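Local coordinates for NS6 protease (Murine norovirus 1, PDB 4ASH), which probably cuts the viral polyprotein into its mature proteins, as a calicivirus cysteine protease with a trypsin-like fold, at residues Thr16-Trp21 / Ala141-Val146; Ile28-Val33 / Ile156-Ala161; Thr39-Arg44 / Tyr60-Ala65. The protein carries 1 engineered substitution. All coordinates share one frame; numbering follows the deposited sequence.

Contacts 1 and 2 lie side by side near the middle of the chain, their centres about 6 Å apart, and together join the two sheet systems of the trypsin-like fold. They meet through a probable hydrogen bond of 2.7 Å between W18 O and T29 OG1. They also bring A141, engineered from the natural Cys, up to H32: A141 CB is 3.6 Å from H32 NE2, consistent with the nucleophile and histidine positions of a cysteine protease active site. Contact 3 is peripheral, its centre about 17 Å from that of contact 1 and about 18 Å from that of contact 2, yet W21 CZ2 still packs 3.6 Å from F42 CE2.

Contact 1 (Thr16-Trp21 / Ala141-Val146); sequences TGWGFW and AGCPYV. Engineered in segment 141-146: A141 (natural residue Cys).
W18 runs beside G142, their CA atoms 4.5 Å apart, and the touching parts, 17-20 and 141-144, point almost the same way, 13° apart. One backbone hydrogen bond ties them: W18 N donates its N-H to A141 O over 3.0 Å, in the carbonyl plane but bent to 142° at the hydrogen. The W18 carbonyl answers with a CA-H...O contact from G142, CA to O 3.1 Å.

Beyond the glycine the side chains take over. C143 SG sits over one face of the W18 indole, 4.0 Å from the centroid of its five-membered ring, a sulfur-aromatic contact, while A141 O lies at the edge of the same ring. Further along, F20 and P144 cross at about a right angle. With its CG anti to the backbone N (chi1 -177°), F20 presents a face to P144, whose CB makes a CH-pi contact and whose CG comes within 3.5 Å of F20 CD1.

Thus a single conventional bond holds the carbonyl of engineered A141, the position where the natural protein carries a cysteine, and weaker CH...O, sulfur and CH-pi contacts hold the residues after it, G142 to P144, against strand 17-21.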
ATOM      1  N   THR A  16     -11.349   5.920  -5.195  1.00 19.73           N
ATOM      2  CA  THR A  16     -10.684   6.577  -6.318  1.00 19.25           C
ATOM      3  C   THR A  16      -9.281   6.010  -6.568  1.00 18.17           C
ATOM      4  O   THR A  16      -8.449   6.634  -7.238  1.00 18.10           O
ATOM      5  CB  THR A  16     -10.611   8.102  -6.106  1.00 23.62           C
ATOM      6  OG1 THR A  16      -9.970   8.389  -4.855  1.00 20.02           O
ATOM      7  CG2 THR A  16     -12.011   8.699  -6.103  1.00 23.90           C
ATOM      8  N   GLY A  17      -9.038   4.802  -6.059  1.00 16.03           N
ATOM      9  CA  GLY A  17      -7.763   4.145  -6.263  1.00 18.22           C
ATOM     10  C   GLY A  17      -7.883   2.635  -6.236  1.00 16.73           C
ATOM     11  O   GLY A  17      -8.746   2.040  -6.897  1.00 15.22           O
ATOM     12  N   TRP A  18      -7.004   2.018  -5.449  1.00 14.87           N
ATOM     13  CA  TRP A  18      -6.884   0.572  -5.377  1.00 13.40           C
ATOM     14  C   TRP A  18      -6.668   0.170  -3.931  1.00 13.45           C
ATOM     15  O   TRP A  18      -6.402   1.019  -3.081  1.00 15.73           O
ATOM     16  CB  TRP A  18      -5.691   0.108  -6.205  1.00 13.71           C
ATOM     17  CG  TRP A  18      -5.833   0.525  -7.626  1.00 13.12           C
ATOM     18  CD1 TRP A  18      -5.502   1.733  -8.150  1.00 13.85           C
ATOM     19  CD2 TRP A  18      -6.364  -0.256  -8.691  1.00 16.82           C
ATOM     20  NE1 TRP A  18      -5.803   1.759  -9.501  1.00 15.25           N
ATOM     21  CE2 TRP A  18      -6.329   0.541  -9.849  1.00 16.64           C
ATOM     22  CE3 TRP A  18      -6.866  -1.561  -8.783  1.00 15.56           C
ATOM     23  CZ2 TRP A  18      -6.776   0.079 -11.081  1.00 17.03           C
ATOM     24  CZ3 TRP A  18      -7.305  -2.019 -10.009  1.00 16.04           C
ATOM     25  CH2 TRP A  18      -7.257  -1.198 -11.139  1.00 18.84           C
ATOM     26  N   GLY A  19      -6.799  -1.123  -3.657  1.00 14.14           N
ATOM     27  CA  GLY A  19      -6.408  -1.672  -2.365  1.00 15.92           C
ATOM     28  C   GLY A  19      -5.910  -3.093  -2.561  1.00 16.94           C
ATOM     29  O   GLY A  19      -5.925  -3.613  -3.693  1.00 15.59           O
ATOM     30  N   PHE A  20      -5.492  -3.730  -1.468  1.00 13.67           N
ATOM     31  CA  PHE A  20      -4.801  -5.014  -1.523  1.00 14.22           C
ATOM     32  C   PHE A  20      -5.267  -5.916  -0.401  1.00 13.21           C
ATOM     33  O   PHE A  20      -5.283  -5.504   0.771  1.00 15.07           O
ATOM     34  CB  PHE A  20      -3.294  -4.787  -1.378  1.00 14.05           C
ATOM     35  CG  PHE A  20      -2.463  -6.040  -1.498  1.00 13.13           C
ATOM     36  CD1 PHE A  20      -2.306  -6.670  -2.723  1.00 16.20           C
ATOM     37  CD2 PHE A  20      -1.829  -6.586  -0.384  1.00 16.27           C
ATOM     38  CE1 PHE A  20      -1.532  -7.803  -2.848  1.00 20.70           C
ATOM     39  CE2 PHE A  20      -1.055  -7.724  -0.503  1.00 17.01           C
ATOM     40  CZ  PHE A  20      -0.901  -8.335  -1.722  1.00 20.61           C
ATOM     41  N   TRP A  21      -5.646  -7.145  -0.750  1.00 13.58           N
ATOM     42  CA  TRP A  21      -5.959  -8.153   0.262  1.00 13.00           C
ATOM     43  C   TRP A  21      -4.709  -8.780   0.839  1.00 13.42           C
ATOM     44  O   TRP A  21      -4.044  -9.582   0.184  1.00 15.66           O
ATOM     45  CB  TRP A  21      -6.851  -9.256  -0.332  1.00 15.23           C
ATOM     46  CG  TRP A  21      -8.206  -8.764  -0.671  1.00 15.73           C
ATOM     47  CD1 TRP A  21      -8.655  -8.383  -1.906  1.00 16.35           C
ATOM     48  CD2 TRP A  21      -9.293  -8.547   0.235  1.00 13.45           C
ATOM     49  NE1 TRP A  21      -9.962  -7.960  -1.823  1.00 17.63           N
ATOM     50  CE2 TRP A  21     -10.376  -8.043  -0.518  1.00 19.56           C
ATOM     51  CE3 TRP A  21      -9.453  -8.719   1.615  1.00 14.88           C
ATOM     52  CZ2 TRP A  21     -11.606  -7.717   0.058  1.00 15.96           C
ATOM     53  CZ3 TRP A  21     -10.675  -8.394   2.187  1.00 17.47           C
ATOM     54  CH2 TRP A  21     -11.732  -7.895   1.416  1.00 15.52           C
ATOM     55  N   ALA A 141      -2.790   5.308  -6.525  1.00 15.62           N
ATOM     56  CA  ALA A 141      -2.711   5.208  -5.059  1.00 15.57           C
ATOM     57  C   ALA A 141      -3.500   4.018  -4.518  1.00 17.01           C
ATOM     58  O   ALA A 141      -4.615   3.728  -4.963  1.00 14.22           O
ATOM     59  CB  ALA A 141      -3.165   6.492  -4.390  1.00 17.97           C
ATOM     60  N   GLY A 142      -2.907   3.355  -3.531  1.00 14.28           N
ATOM     61  CA  GLY A 142      -3.490   2.168  -2.933  1.00 15.33           C
ATOM     62  C   GLY A 142      -2.835   0.874  -3.361  1.00 11.49           C
ATOM     63  O   GLY A 142      -2.993  -0.146  -2.688  1.00 15.27           O
ATOM     64  N   CYS A 143      -2.140   0.877  -4.494  1.00 14.18           N
ATOM     65  CA  CYS A 143      -1.445  -0.321  -4.955  1.00 13.99           C
ATOM     66  C   CYS A 143      -0.322  -0.701  -3.981  1.00 13.51           C
ATOM     67  O   CYS A 143       0.355   0.176  -3.409  1.00 16.20           O
ATOM     68  CB  CYS A 143      -0.918  -0.148  -6.378  1.00 13.88           C
ATOM     69  SG  CYS A 143      -2.250  -0.082  -7.625  1.00 16.44           S
ATOM     70  N   PRO A 144      -0.135  -2.003  -3.749  1.00 13.80           N
ATOM     71  CA  PRO A 144       0.828  -2.431  -2.727  1.00 14.15           C
ATOM     72  C   PRO A 144       2.296  -2.384  -3.160  1.00 14.19           C
ATOM     73  O   PRO A 144       2.626  -2.558  -4.327  1.00 16.06           O
ATOM     74  CB  PRO A 144       0.413  -3.886  -2.478  1.00 13.54           C
ATOM     75  CG  PRO A 144      -0.027  -4.339  -3.856  1.00 14.78           C
ATOM     76  CD  PRO A 144      -0.802  -3.152  -4.394  1.00 16.21           C
ATOM     77  N   TYR A 145       3.172  -2.182  -2.178  1.00 14.49           N
ATOM     78  CA  TYR A 145       4.600  -2.360  -2.358  1.00 16.12           C
ATOM     79  C   TYR A 145       4.955  -3.687  -1.726  1.00 16.25           C
ATOM     80  O   TYR A 145       4.634  -3.908  -0.558  1.00 15.28           O
ATOM     81  CB  TYR A 145       5.360  -1.274  -1.598  1.00 15.25           C
ATOM     82  CG  TYR A 145       5.395   0.086  -2.263  1.00 15.64           C
ATOM     83  CD1 TYR A 145       4.223   0.726  -2.659  1.00 17.17           C
ATOM     84  CD2 TYR A 145       6.602   0.736  -2.479  1.00 16.00           C
ATOM     85  CE1 TYR A 145       4.251   1.980  -3.260  1.00 15.40           C
ATOM     86  CE2 TYR A 145       6.646   1.992  -3.081  1.00 17.96           C
ATOM     87  CZ  TYR A 145       5.469   2.608  -3.466  1.00 15.39           C
ATOM     88  OH  TYR A 145       5.500   3.855  -4.066  1.00 17.03           O
ATOM     89  N   VAL A 146       5.611  -4.564  -2.478  1.00 14.90           N
ATOM     90  CA  VAL A 146       5.950  -5.890  -1.970  1.00 19.56           C
ATOM     91  C   VAL A 146       7.419  -6.202  -2.234  1.00 18.46           C
ATOM     92  O   VAL A 146       8.055  -5.583  -3.075  1.00 19.90           O
ATOM     93  CB  VAL A 146       5.072  -7.000  -2.615  1.00 23.32           C
ATOM     94  CG1 VAL A 146       3.591  -6.739  -2.353  1.00 18.15           C
ATOM     95  CG2 VAL A 146       5.332  -7.101  -4.117  1.00 21.10           C
TER

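Contact 2 (Ile28-Val33 / Ile156-Ala161); sequences ITAKHV and IGVHVA
I28 opens the contact by laying the end of its side chain against V158. Its CG1 is tucked between the backbone N and the carbonyl carbon (chi1 65°), and the extended chain beyond it brings CD1 to 3.7 Å from V158 CG1, the two side chains meeting at a slant. T29 turns its own side chain away and touches with its backbone instead: T29 O lies 3.6 Å from V158 CG2, so the two methyls of that valine are shared between I28 and the peptide that follows T29. Next, A30 points its methyl at the partner strand, with A30 CB 3.8 Å from V160 CG1 and 4.0 Å from H159 O. A30 O accepts from V33 N at 3.1 Å as the chain leaves the strand and turns.

H32 follows on that turn. Its CE1 approaches V160 O to 3.5 Å, obliquely to the ring, while V33 CG1 sits over one face of the imidazole, toward its rim. ND1 is hydrogen-bonded to D56 OD2, consistent with the acid-histidine pair of a chymotrypsin-like catalytic triad in which A141 would mark the nucleophile site.

No hydrogen bond crosses between the segments; they pack through side chains and a few backbone carbonyls, the strand axes 6.5 Å apart at closest and 23° from parallel. Strand 26-30 lies between strands 17-21 and 57-62 in its antiparallel sheet, whereas strand 152-162 pairs with 144-149 and 168-172 and carries a classic beta bulge where V160 and A161 both face I170.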
ATOM      1  N   ILE A  28      -6.031  -3.535   2.751  1.00 14.24           N
ATOM      2  CA  ILE A  28      -5.341  -2.278   3.008  1.00 11.90           C
ATOM      3  C   ILE A  28      -5.427  -1.344   1.796  1.00 15.19           C
ATOM      4  O   ILE A  28      -5.505  -1.800   0.651  1.00 15.06           O
ATOM      5  CB  ILE A  28      -3.863  -2.488   3.419  1.00 14.79           C
ATOM      6  CG1 ILE A  28      -3.027  -3.096   2.274  1.00 13.91           C
ATOM      7  CG2 ILE A  28      -3.796  -3.317   4.705  1.00 15.29           C
ATOM      8  CD1 ILE A  28      -1.515  -3.230   2.630  1.00 14.07           C
ATOM      9  N   THR A  29      -5.415  -0.039   2.057  1.00 12.91           N
ATOM     10  CA  THR A  29      -5.527   0.945   0.981  1.00 12.67           C
ATOM     11  C   THR A  29      -4.955   2.281   1.465  1.00 15.25           C
ATOM     12  O   THR A  29      -4.535   2.415   2.613  1.00 15.82           O
ATOM     13  CB  THR A  29      -7.007   1.120   0.526  1.00 16.49           C
ATOM     14  OG1 THR A  29      -7.077   1.973  -0.632  1.00 14.29           O
ATOM     15  CG2 THR A  29      -7.842   1.730   1.632  1.00 18.44           C
ATOM     16  N   ALA A  30      -4.952   3.268   0.579  1.00 14.96           N
ATOM     17  CA  ALA A  30      -4.590   4.628   0.929  1.00 15.21           C
ATOM     18  C   ALA A  30      -5.830   5.328   1.471  1.00 16.21           C
ATOM     19  O   ALA A  30      -6.875   5.335   0.828  1.00 18.17           O
ATOM     20  CB  ALA A  30      -4.067   5.358  -0.303  1.00 16.73           C
ATOM     21  N   LYS A  31      -5.723   5.916   2.653  1.00 16.18           N
ATOM     22  CA  LYS A  31      -6.847   6.634   3.237  1.00 16.75           C
ATOM     23  C   LYS A  31      -7.507   7.616   2.263  1.00 21.24           C
ATOM     24  O   LYS A  31      -8.742   7.685   2.163  1.00 21.99           O
ATOM     25  CB  LYS A  31      -6.421   7.357   4.524  1.00 20.39           C
ATOM     26  CG  LYS A  31      -7.599   7.974   5.262  1.00 25.61           C
ATOM     27  CD  LYS A  31      -7.169   8.671   6.537  1.00 33.16           C
ATOM     28  CE  LYS A  31      -8.381   9.204   7.287  1.00 43.69           C
ATOM     29  NZ  LYS A  31      -8.048   9.553   8.697  1.00 49.49           N
ATOM     30  N   HIS A  32      -6.688   8.351   1.514  1.00 18.82           N
ATOM     31  CA  HIS A  32      -7.218   9.414   0.664  1.00 19.53           C
ATOM     32  C   HIS A  32      -8.022   8.941  -0.545  1.00 20.46           C
ATOM     33  O   HIS A  32      -8.680   9.761  -1.185  1.00 23.24           O
ATOM     34  CB  HIS A  32      -6.127  10.410   0.241  1.00 18.59           C
ATOM     35  CG  HIS A  32      -5.240   9.926  -0.860  1.00 18.52           C
ATOM     36  ND1 HIS A  32      -4.070   9.229  -0.633  1.00 16.93           N
ATOM     37  CD2 HIS A  32      -5.327  10.078  -2.204  1.00 16.17           C
ATOM     38  CE1 HIS A  32      -3.488   8.959  -1.786  1.00 15.33           C
ATOM     39  NE2 HIS A  32      -4.228   9.470  -2.759  1.00 18.89           N
ATOM     40  N   VAL A  33      -7.984   7.644  -0.861  1.00 17.96           N
ATOM     41  CA  VAL A  33      -8.766   7.145  -1.991  1.00 16.31           C
ATOM     42  C   VAL A  33     -10.029   6.423  -1.536  1.00 21.03           C
ATOM     43  O   VAL A  33     -10.933   6.180  -2.332  1.00 19.11           O
ATOM     44  CB  VAL A  33      -7.964   6.205  -2.937  1.00 16.91           C
ATOM     45  CG1 VAL A  33      -6.664   6.854  -3.400  1.00 17.02           C
ATOM     46  CG2 VAL A  33      -7.711   4.845  -2.287  1.00 15.55           C
ATOM     47  N   ILE A 156       4.703  -4.232   2.269  1.00 17.51           N
ATOM     48  CA  ILE A 156       5.302  -3.254   3.178  1.00 16.49           C
ATOM     49  C   ILE A 156       4.566  -1.928   3.293  1.00 16.02           C
ATOM     50  O   ILE A 156       4.872  -1.110   4.172  1.00 15.51           O
ATOM     51  CB  ILE A 156       6.773  -2.988   2.830  1.00 19.85           C
ATOM     52  CG1 ILE A 156       6.892  -2.306   1.464  1.00 18.88           C
ATOM     53  CG2 ILE A 156       7.567  -4.281   2.892  1.00 22.64           C
ATOM     54  CD1 ILE A 156       8.307  -1.800   1.172  1.00 21.07           C
ATOM     55  N   GLY A 157       3.598  -1.703   2.416  1.00 15.61           N
ATOM     56  CA  GLY A 157       2.887  -0.443   2.419  1.00 15.87           C
ATOM     57  C   GLY A 157       2.070  -0.284   1.154  1.00 15.30           C
ATOM     58  O   GLY A 157       2.024  -1.192   0.320  1.00 15.07           O
ATOM     59  N   VAL A 158       1.431   0.874   1.011  1.00 15.48           N
ATOM     60  CA  VAL A 158       0.638   1.161  -0.174  1.00 14.74           C
ATOM     61  C   VAL A 158       1.068   2.468  -0.834  1.00 14.25           C
ATOM     62  O   VAL A 158       1.491   3.417  -0.169  1.00 17.23           O
ATOM     63  CB  VAL A 158      -0.879   1.209   0.139  1.00 15.14           C
ATOM     64  CG1 VAL A 158      -1.380  -0.157   0.642  1.00 16.14           C
ATOM     65  CG2 VAL A 158      -1.220   2.289   1.137  1.00 16.73           C
ATOM     66  N   HIS A 159       0.930   2.526  -2.157  1.00 12.31           N
ATOM     67  CA  HIS A 159       1.340   3.727  -2.875  1.00 14.02           C
ATOM     68  C   HIS A 159       0.459   4.918  -2.510  1.00 14.81           C
ATOM     69  O   HIS A 159      -0.770   4.812  -2.490  1.00 15.44           O
ATOM     70  CB  HIS A 159       1.222   3.488  -4.371  1.00 15.72           C
ATOM     71  CG  HIS A 159       1.744   4.643  -5.172  1.00 14.79           C
ATOM     72  ND1 HIS A 159       3.046   5.040  -5.085  1.00 16.06           N
ATOM     73  CD2 HIS A 159       1.118   5.509  -6.008  1.00 16.37           C
ATOM     74  CE1 HIS A 159       3.237   6.089  -5.881  1.00 15.83           C
ATOM     75  NE2 HIS A 159       2.082   6.403  -6.431  1.00 15.51           N
ATOM     76  N   VAL A 160       1.066   6.072  -2.240  1.00 14.21           N
ATOM     77  CA  VAL A 160       0.232   7.250  -1.994  1.00 12.83           C
ATOM     78  C   VAL A 160       0.591   8.508  -2.790  1.00 16.17           C
ATOM     79  O   VAL A 160      -0.290   9.303  -3.101  1.00 17.11           O
ATOM     80  CB  VAL A 160       0.131   7.598  -0.498  1.00 15.41           C
ATOM     81  CG1 VAL A 160      -0.444   6.409   0.260  1.00 16.55           C
ATOM     82  CG2 VAL A 160       1.513   8.011   0.062  1.00 15.98           C
ATOM     83  N   ALA A 161       1.870   8.692  -3.091  1.00 16.11           N
ATOM     84  CA  ALA A 161       2.318   9.949  -3.720  1.00 15.51           C
ATOM     85  C   ALA A 161       3.555   9.805  -4.584  1.00 16.04           C
ATOM     86  O   ALA A 161       4.300   8.827  -4.484  1.00 15.13           O
ATOM     87  CB  ALA A 161       2.543  11.021  -2.656  1.00 18.95           C
TER

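Contact 3 (Thr39-Arg44 / Tyr60-Ala65); sequences TEIFGR and YYFTSA
R44 reaches over to S64 and A65 and grips two successive backbone carbonyls with one guanidinium group. NH1 donates to S64 O over 2.8 Å in a nearly straight bond (171°), and NH2 donates to A65 O over 2.9 Å. Both oxygens lie close to the guanidinium plane, although each nitrogen stands well above the plane of the carbonyl it meets. A water accepts from S64 N and, weakly, from R44 NH1. A bend at chi2 (-75°) folds the arginine chain so that its aliphatic part runs past the rim of F62, R44 CB lying 4.0 Å from F62 CE2. The guanidinium stands almost perpendicular to that ring, the planes 84° apart.

F62 receives two further neighbours from the same loop. I41 CD1 comes in near the plane of the ring, 3.9 Å from F62 CZ, and is closer still to Y60, two residues back along the strand, at 3.5 Å from Y60 CE2. F42 crosses F62 at about a right angle, its CD2 3.8 Å from F62 CZ.

These side chains are presented by a type I' beta turn from I41 to R44, closed by backbone bonds in both directions: I41 N to R44 O at 3.0 Å and R44 N to I41 O at 2.8 Å. F42 and G43, at its corners, both have positive phi.

Behind the turn, F42 meets F27 edge-to-face. F62 has F49 against its ring, and its backbone carbonyl accepts a hydrogen bond from H25 ND1.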
ATOM      1  N   THR A  39     -19.496   3.436   4.511  1.00 29.25           N
ATOM      2  CA  THR A  39     -19.960   2.916   3.221  1.00 27.55           C
ATOM      3  C   THR A  39     -19.946   1.388   3.218  1.00 25.77           C
ATOM      4  O   THR A  39     -18.993   0.767   3.688  1.00 24.89           O
ATOM      5  CB  THR A  39     -19.062   3.414   2.050  1.00 28.48           C
ATOM      6  OG1 THR A  39     -19.107   4.843   1.968  1.00 32.50           O
ATOM      7  CG2 THR A  39     -19.496   2.820   0.716  1.00 27.74           C
ATOM      8  N   GLU A  40     -20.995   0.777   2.679  1.00 28.36           N
ATOM      9  CA  GLU A  40     -20.989  -0.668   2.488  1.00 26.47           C
ATOM     10  C   GLU A  40     -19.943  -1.039   1.428  1.00 28.26           C
ATOM     11  O   GLU A  40     -19.916  -0.457   0.338  1.00 30.35           O
ATOM     12  CB  GLU A  40     -22.381  -1.170   2.090  1.00 26.30           C
ATOM     13  CG  GLU A  40     -22.408  -2.628   1.681  1.00 35.86           C
ATOM     14  CD  GLU A  40     -23.800  -3.097   1.292  1.00 48.28           C
ATOM     15  OE1 GLU A  40     -24.789  -2.440   1.687  1.00 46.79           O
ATOM     16  OE2 GLU A  40     -23.901  -4.123   0.588  1.00 50.27           O
ATOM     17  N   ILE A  41     -19.058  -1.977   1.754  1.00 24.24           N
ATOM     18  CA  ILE A  41     -18.033  -2.399   0.792  1.00 25.84           C
ATOM     19  C   ILE A  41     -17.944  -3.916   0.683  1.00 22.31           C
ATOM     20  O   ILE A  41     -18.090  -4.623   1.674  1.00 22.01           O
ATOM     21  CB  ILE A  41     -16.651  -1.836   1.156  1.00 22.21           C
ATOM     22  CG1 ILE A  41     -16.291  -2.217   2.594  1.00 21.71           C
ATOM     23  CG2 ILE A  41     -16.614  -0.315   0.969  1.00 22.73           C
ATOM     24  CD1 ILE A  41     -14.897  -1.791   3.013  1.00 26.08           C
ATOM     25  N   PHE A  42     -17.715  -4.411  -0.530  1.00 19.45           N
ATOM     26  CA  PHE A  42     -17.642  -5.849  -0.785  1.00 18.42           C
ATOM     27  C   PHE A  42     -18.844  -6.599  -0.226  1.00 20.96           C
ATOM     28  O   PHE A  42     -18.723  -7.742   0.224  1.00 24.20           O
ATOM     29  CB  PHE A  42     -16.346  -6.432  -0.218  1.00 18.40           C
ATOM     30  CG  PHE A  42     -15.127  -5.643  -0.571  1.00 18.82           C
ATOM     31  CD1 PHE A  42     -14.862  -5.294  -1.888  1.00 18.67           C
ATOM     32  CD2 PHE A  42     -14.246  -5.232   0.417  1.00 17.29           C
ATOM     33  CE1 PHE A  42     -13.742  -4.557  -2.219  1.00 19.51           C
ATOM     34  CE2 PHE A  42     -13.117  -4.493   0.100  1.00 19.07           C
ATOM     35  CZ  PHE A  42     -12.859  -4.151  -1.216  1.00 21.00           C
ATOM     36  N   GLY A  43     -19.998  -5.940  -0.244  1.00 23.14           N
ATOM     37  CA  GLY A  43     -21.242  -6.556   0.182  1.00 22.97           C
ATOM     38  C   GLY A  43     -21.349  -6.649   1.697  1.00 25.84           C
ATOM     39  O   GLY A  43     -22.202  -7.366   2.222  1.00 30.52           O
ATOM     40  N   ARG A  44     -20.477  -5.938   2.405  1.00 21.43           N
ATOM     41  CA  ARG A  44     -20.484  -5.965   3.865  1.00 21.96           C
ATOM     42  C   ARG A  44     -20.824  -4.595   4.449  1.00 29.20           C
ATOM     43  O   ARG A  44     -20.311  -3.571   3.999  1.00 30.29           O
ATOM     44  CB  ARG A  44     -19.128  -6.447   4.392  1.00 21.98           C
ATOM     45  CG  ARG A  44     -18.689  -7.788   3.826  1.00 21.10           C
ATOM     46  CD  ARG A  44     -19.458  -8.969   4.453  1.00 25.83           C
ATOM     47  NE  ARG A  44     -19.014 -10.235   3.880  1.00 27.45           N
ATOM     48  CZ  ARG A  44     -18.005 -10.962   4.360  1.00 21.07           C
ATOM     49  NH1 ARG A  44     -17.337 -10.561   5.441  1.00 23.21           N
ATOM     50  NH2 ARG A  44     -17.664 -12.088   3.750  1.00 26.58           N
ATOM     51  N   TYR A  60      -8.811  -2.363   6.752  1.00 16.89           N
ATOM     52  CA  TYR A  60     -10.116  -2.922   7.075  1.00 16.87           C
ATOM     53  C   TYR A  60      -9.939  -4.354   7.515  1.00 19.50           C
ATOM     54  O   TYR A  60      -9.230  -5.118   6.858  1.00 17.97           O
ATOM     55  CB  TYR A  60     -11.004  -2.935   5.829  1.00 19.44           C
ATOM     56  CG  TYR A  60     -11.342  -1.578   5.283  1.00 19.28           C
ATOM     57  CD1 TYR A  60     -10.442  -0.894   4.480  1.00 21.89           C
ATOM     58  CD2 TYR A  60     -12.575  -1.005   5.525  1.00 18.29           C
ATOM     59  CE1 TYR A  60     -10.755   0.353   3.954  1.00 24.75           C
ATOM     60  CE2 TYR A  60     -12.899   0.241   5.002  1.00 23.40           C
ATOM     61  CZ  TYR A  60     -11.982   0.911   4.219  1.00 23.11           C
ATOM     62  OH  TYR A  60     -12.302   2.143   3.676  1.00 23.24           O
ATOM     63  N   TYR A  61     -10.573  -4.715   8.627  1.00 18.84           N
ATOM     64  CA  TYR A  61     -10.579  -6.096   9.077  1.00 20.28           C
ATOM     65  C   TYR A  61     -12.002  -6.653   9.098  1.00 19.85           C
ATOM     66  O   TYR A  61     -12.890  -6.096   9.750  1.00 22.98           O
ATOM     67  CB  TYR A  61      -9.931  -6.231  10.464  1.00 19.00           C
ATOM     68  CG  TYR A  61     -10.158  -7.612  11.052  1.00 20.47           C
ATOM     69  CD1 TYR A  61      -9.394  -8.698  10.638  1.00 19.29           C
ATOM     70  CD2 TYR A  61     -11.179  -7.840  11.962  1.00 26.70           C
ATOM     71  CE1 TYR A  61      -9.622  -9.976  11.142  1.00 22.61           C
ATOM     72  CE2 TYR A  61     -11.413  -9.113  12.474  1.00 27.15           C
ATOM     73  CZ  TYR A  61     -10.632 -10.173  12.061  1.00 25.44           C
ATOM     74  OH  TYR A  61     -10.857 -11.430  12.577  1.00 25.86           O
ATOM     75  N   PHE A  62     -12.205  -7.757   8.388  1.00 18.31           N
ATOM     76  CA  PHE A  62     -13.514  -8.387   8.274  1.00 20.88           C
ATOM     77  C   PHE A  62     -13.561  -9.623   9.158  1.00 22.55           C
ATOM     78  O   PHE A  62     -12.742 -10.525   9.010  1.00 22.14           O
ATOM     79  CB  PHE A  62     -13.792  -8.768   6.813  1.00 19.99           C
ATOM     80  CG  PHE A  62     -13.867  -7.588   5.884  1.00 19.52           C
ATOM     81  CD1 PHE A  62     -12.710  -7.034   5.356  1.00 20.21           C
ATOM     82  CD2 PHE A  62     -15.096  -7.031   5.539  1.00 20.26           C
ATOM     83  CE1 PHE A  62     -12.761  -5.942   4.500  1.00 17.70           C
ATOM     84  CE2 PHE A  62     -15.155  -5.941   4.692  1.00 18.23           C
ATOM     85  CZ  PHE A  62     -13.987  -5.393   4.178  1.00 19.52           C
ATOM     86  N   THR A  63     -14.521  -9.655  10.076  1.00 24.69           N
ATOM     87  CA  THR A  63     -14.692 -10.793  10.976  1.00 28.85           C
ATOM     88  C   THR A  63     -14.811 -12.110  10.211  1.00 24.44           C
ATOM     89  O   THR A  63     -14.207 -13.126  10.585  1.00 23.21           O
ATOM     90  CB  THR A  63     -15.933 -10.606  11.857  1.00 35.52           C
ATOM     91  OG1 THR A  63     -15.832  -9.356  12.553  1.00 42.14           O
ATOM     92  CG2 THR A  63     -16.027 -11.733  12.870  1.00 37.70           C
ATOM     93  N   SER A  64     -15.626 -12.099   9.166  1.00 20.96           N
ATOM     94  CA  SER A  64     -15.767 -13.248   8.283  1.00 20.09           C
ATOM     95  C   SER A  64     -14.975 -12.990   7.019  1.00 22.08           C
ATOM     96  O   SER A  64     -15.041 -11.897   6.468  1.00 21.50           O
ATOM     97  CB  SER A  64     -17.235 -13.473   7.915  1.00 29.47           C
ATOM     98  OG  SER A  64     -17.996 -13.777   9.067  1.00 39.44           O
ATOM     99  N   ALA A  65     -14.234 -13.987   6.550  1.00 21.19           N
ATOM    100  CA  ALA A  65     -13.382 -13.778   5.376  1.00 21.08           C
ATOM    101  C   ALA A  65     -14.201 -13.315   4.177  1.00 16.48           C
ATOM    102  O   ALA A  65     -15.297 -13.838   3.911  1.00 21.88           O
ATOM    103  CB  ALA A  65     -12.632 -15.038   5.034  1.00 27.74           C
TER
HETATM  104  O   HOH W   1     -17.490  -9.629   8.159  1.00 30.84           O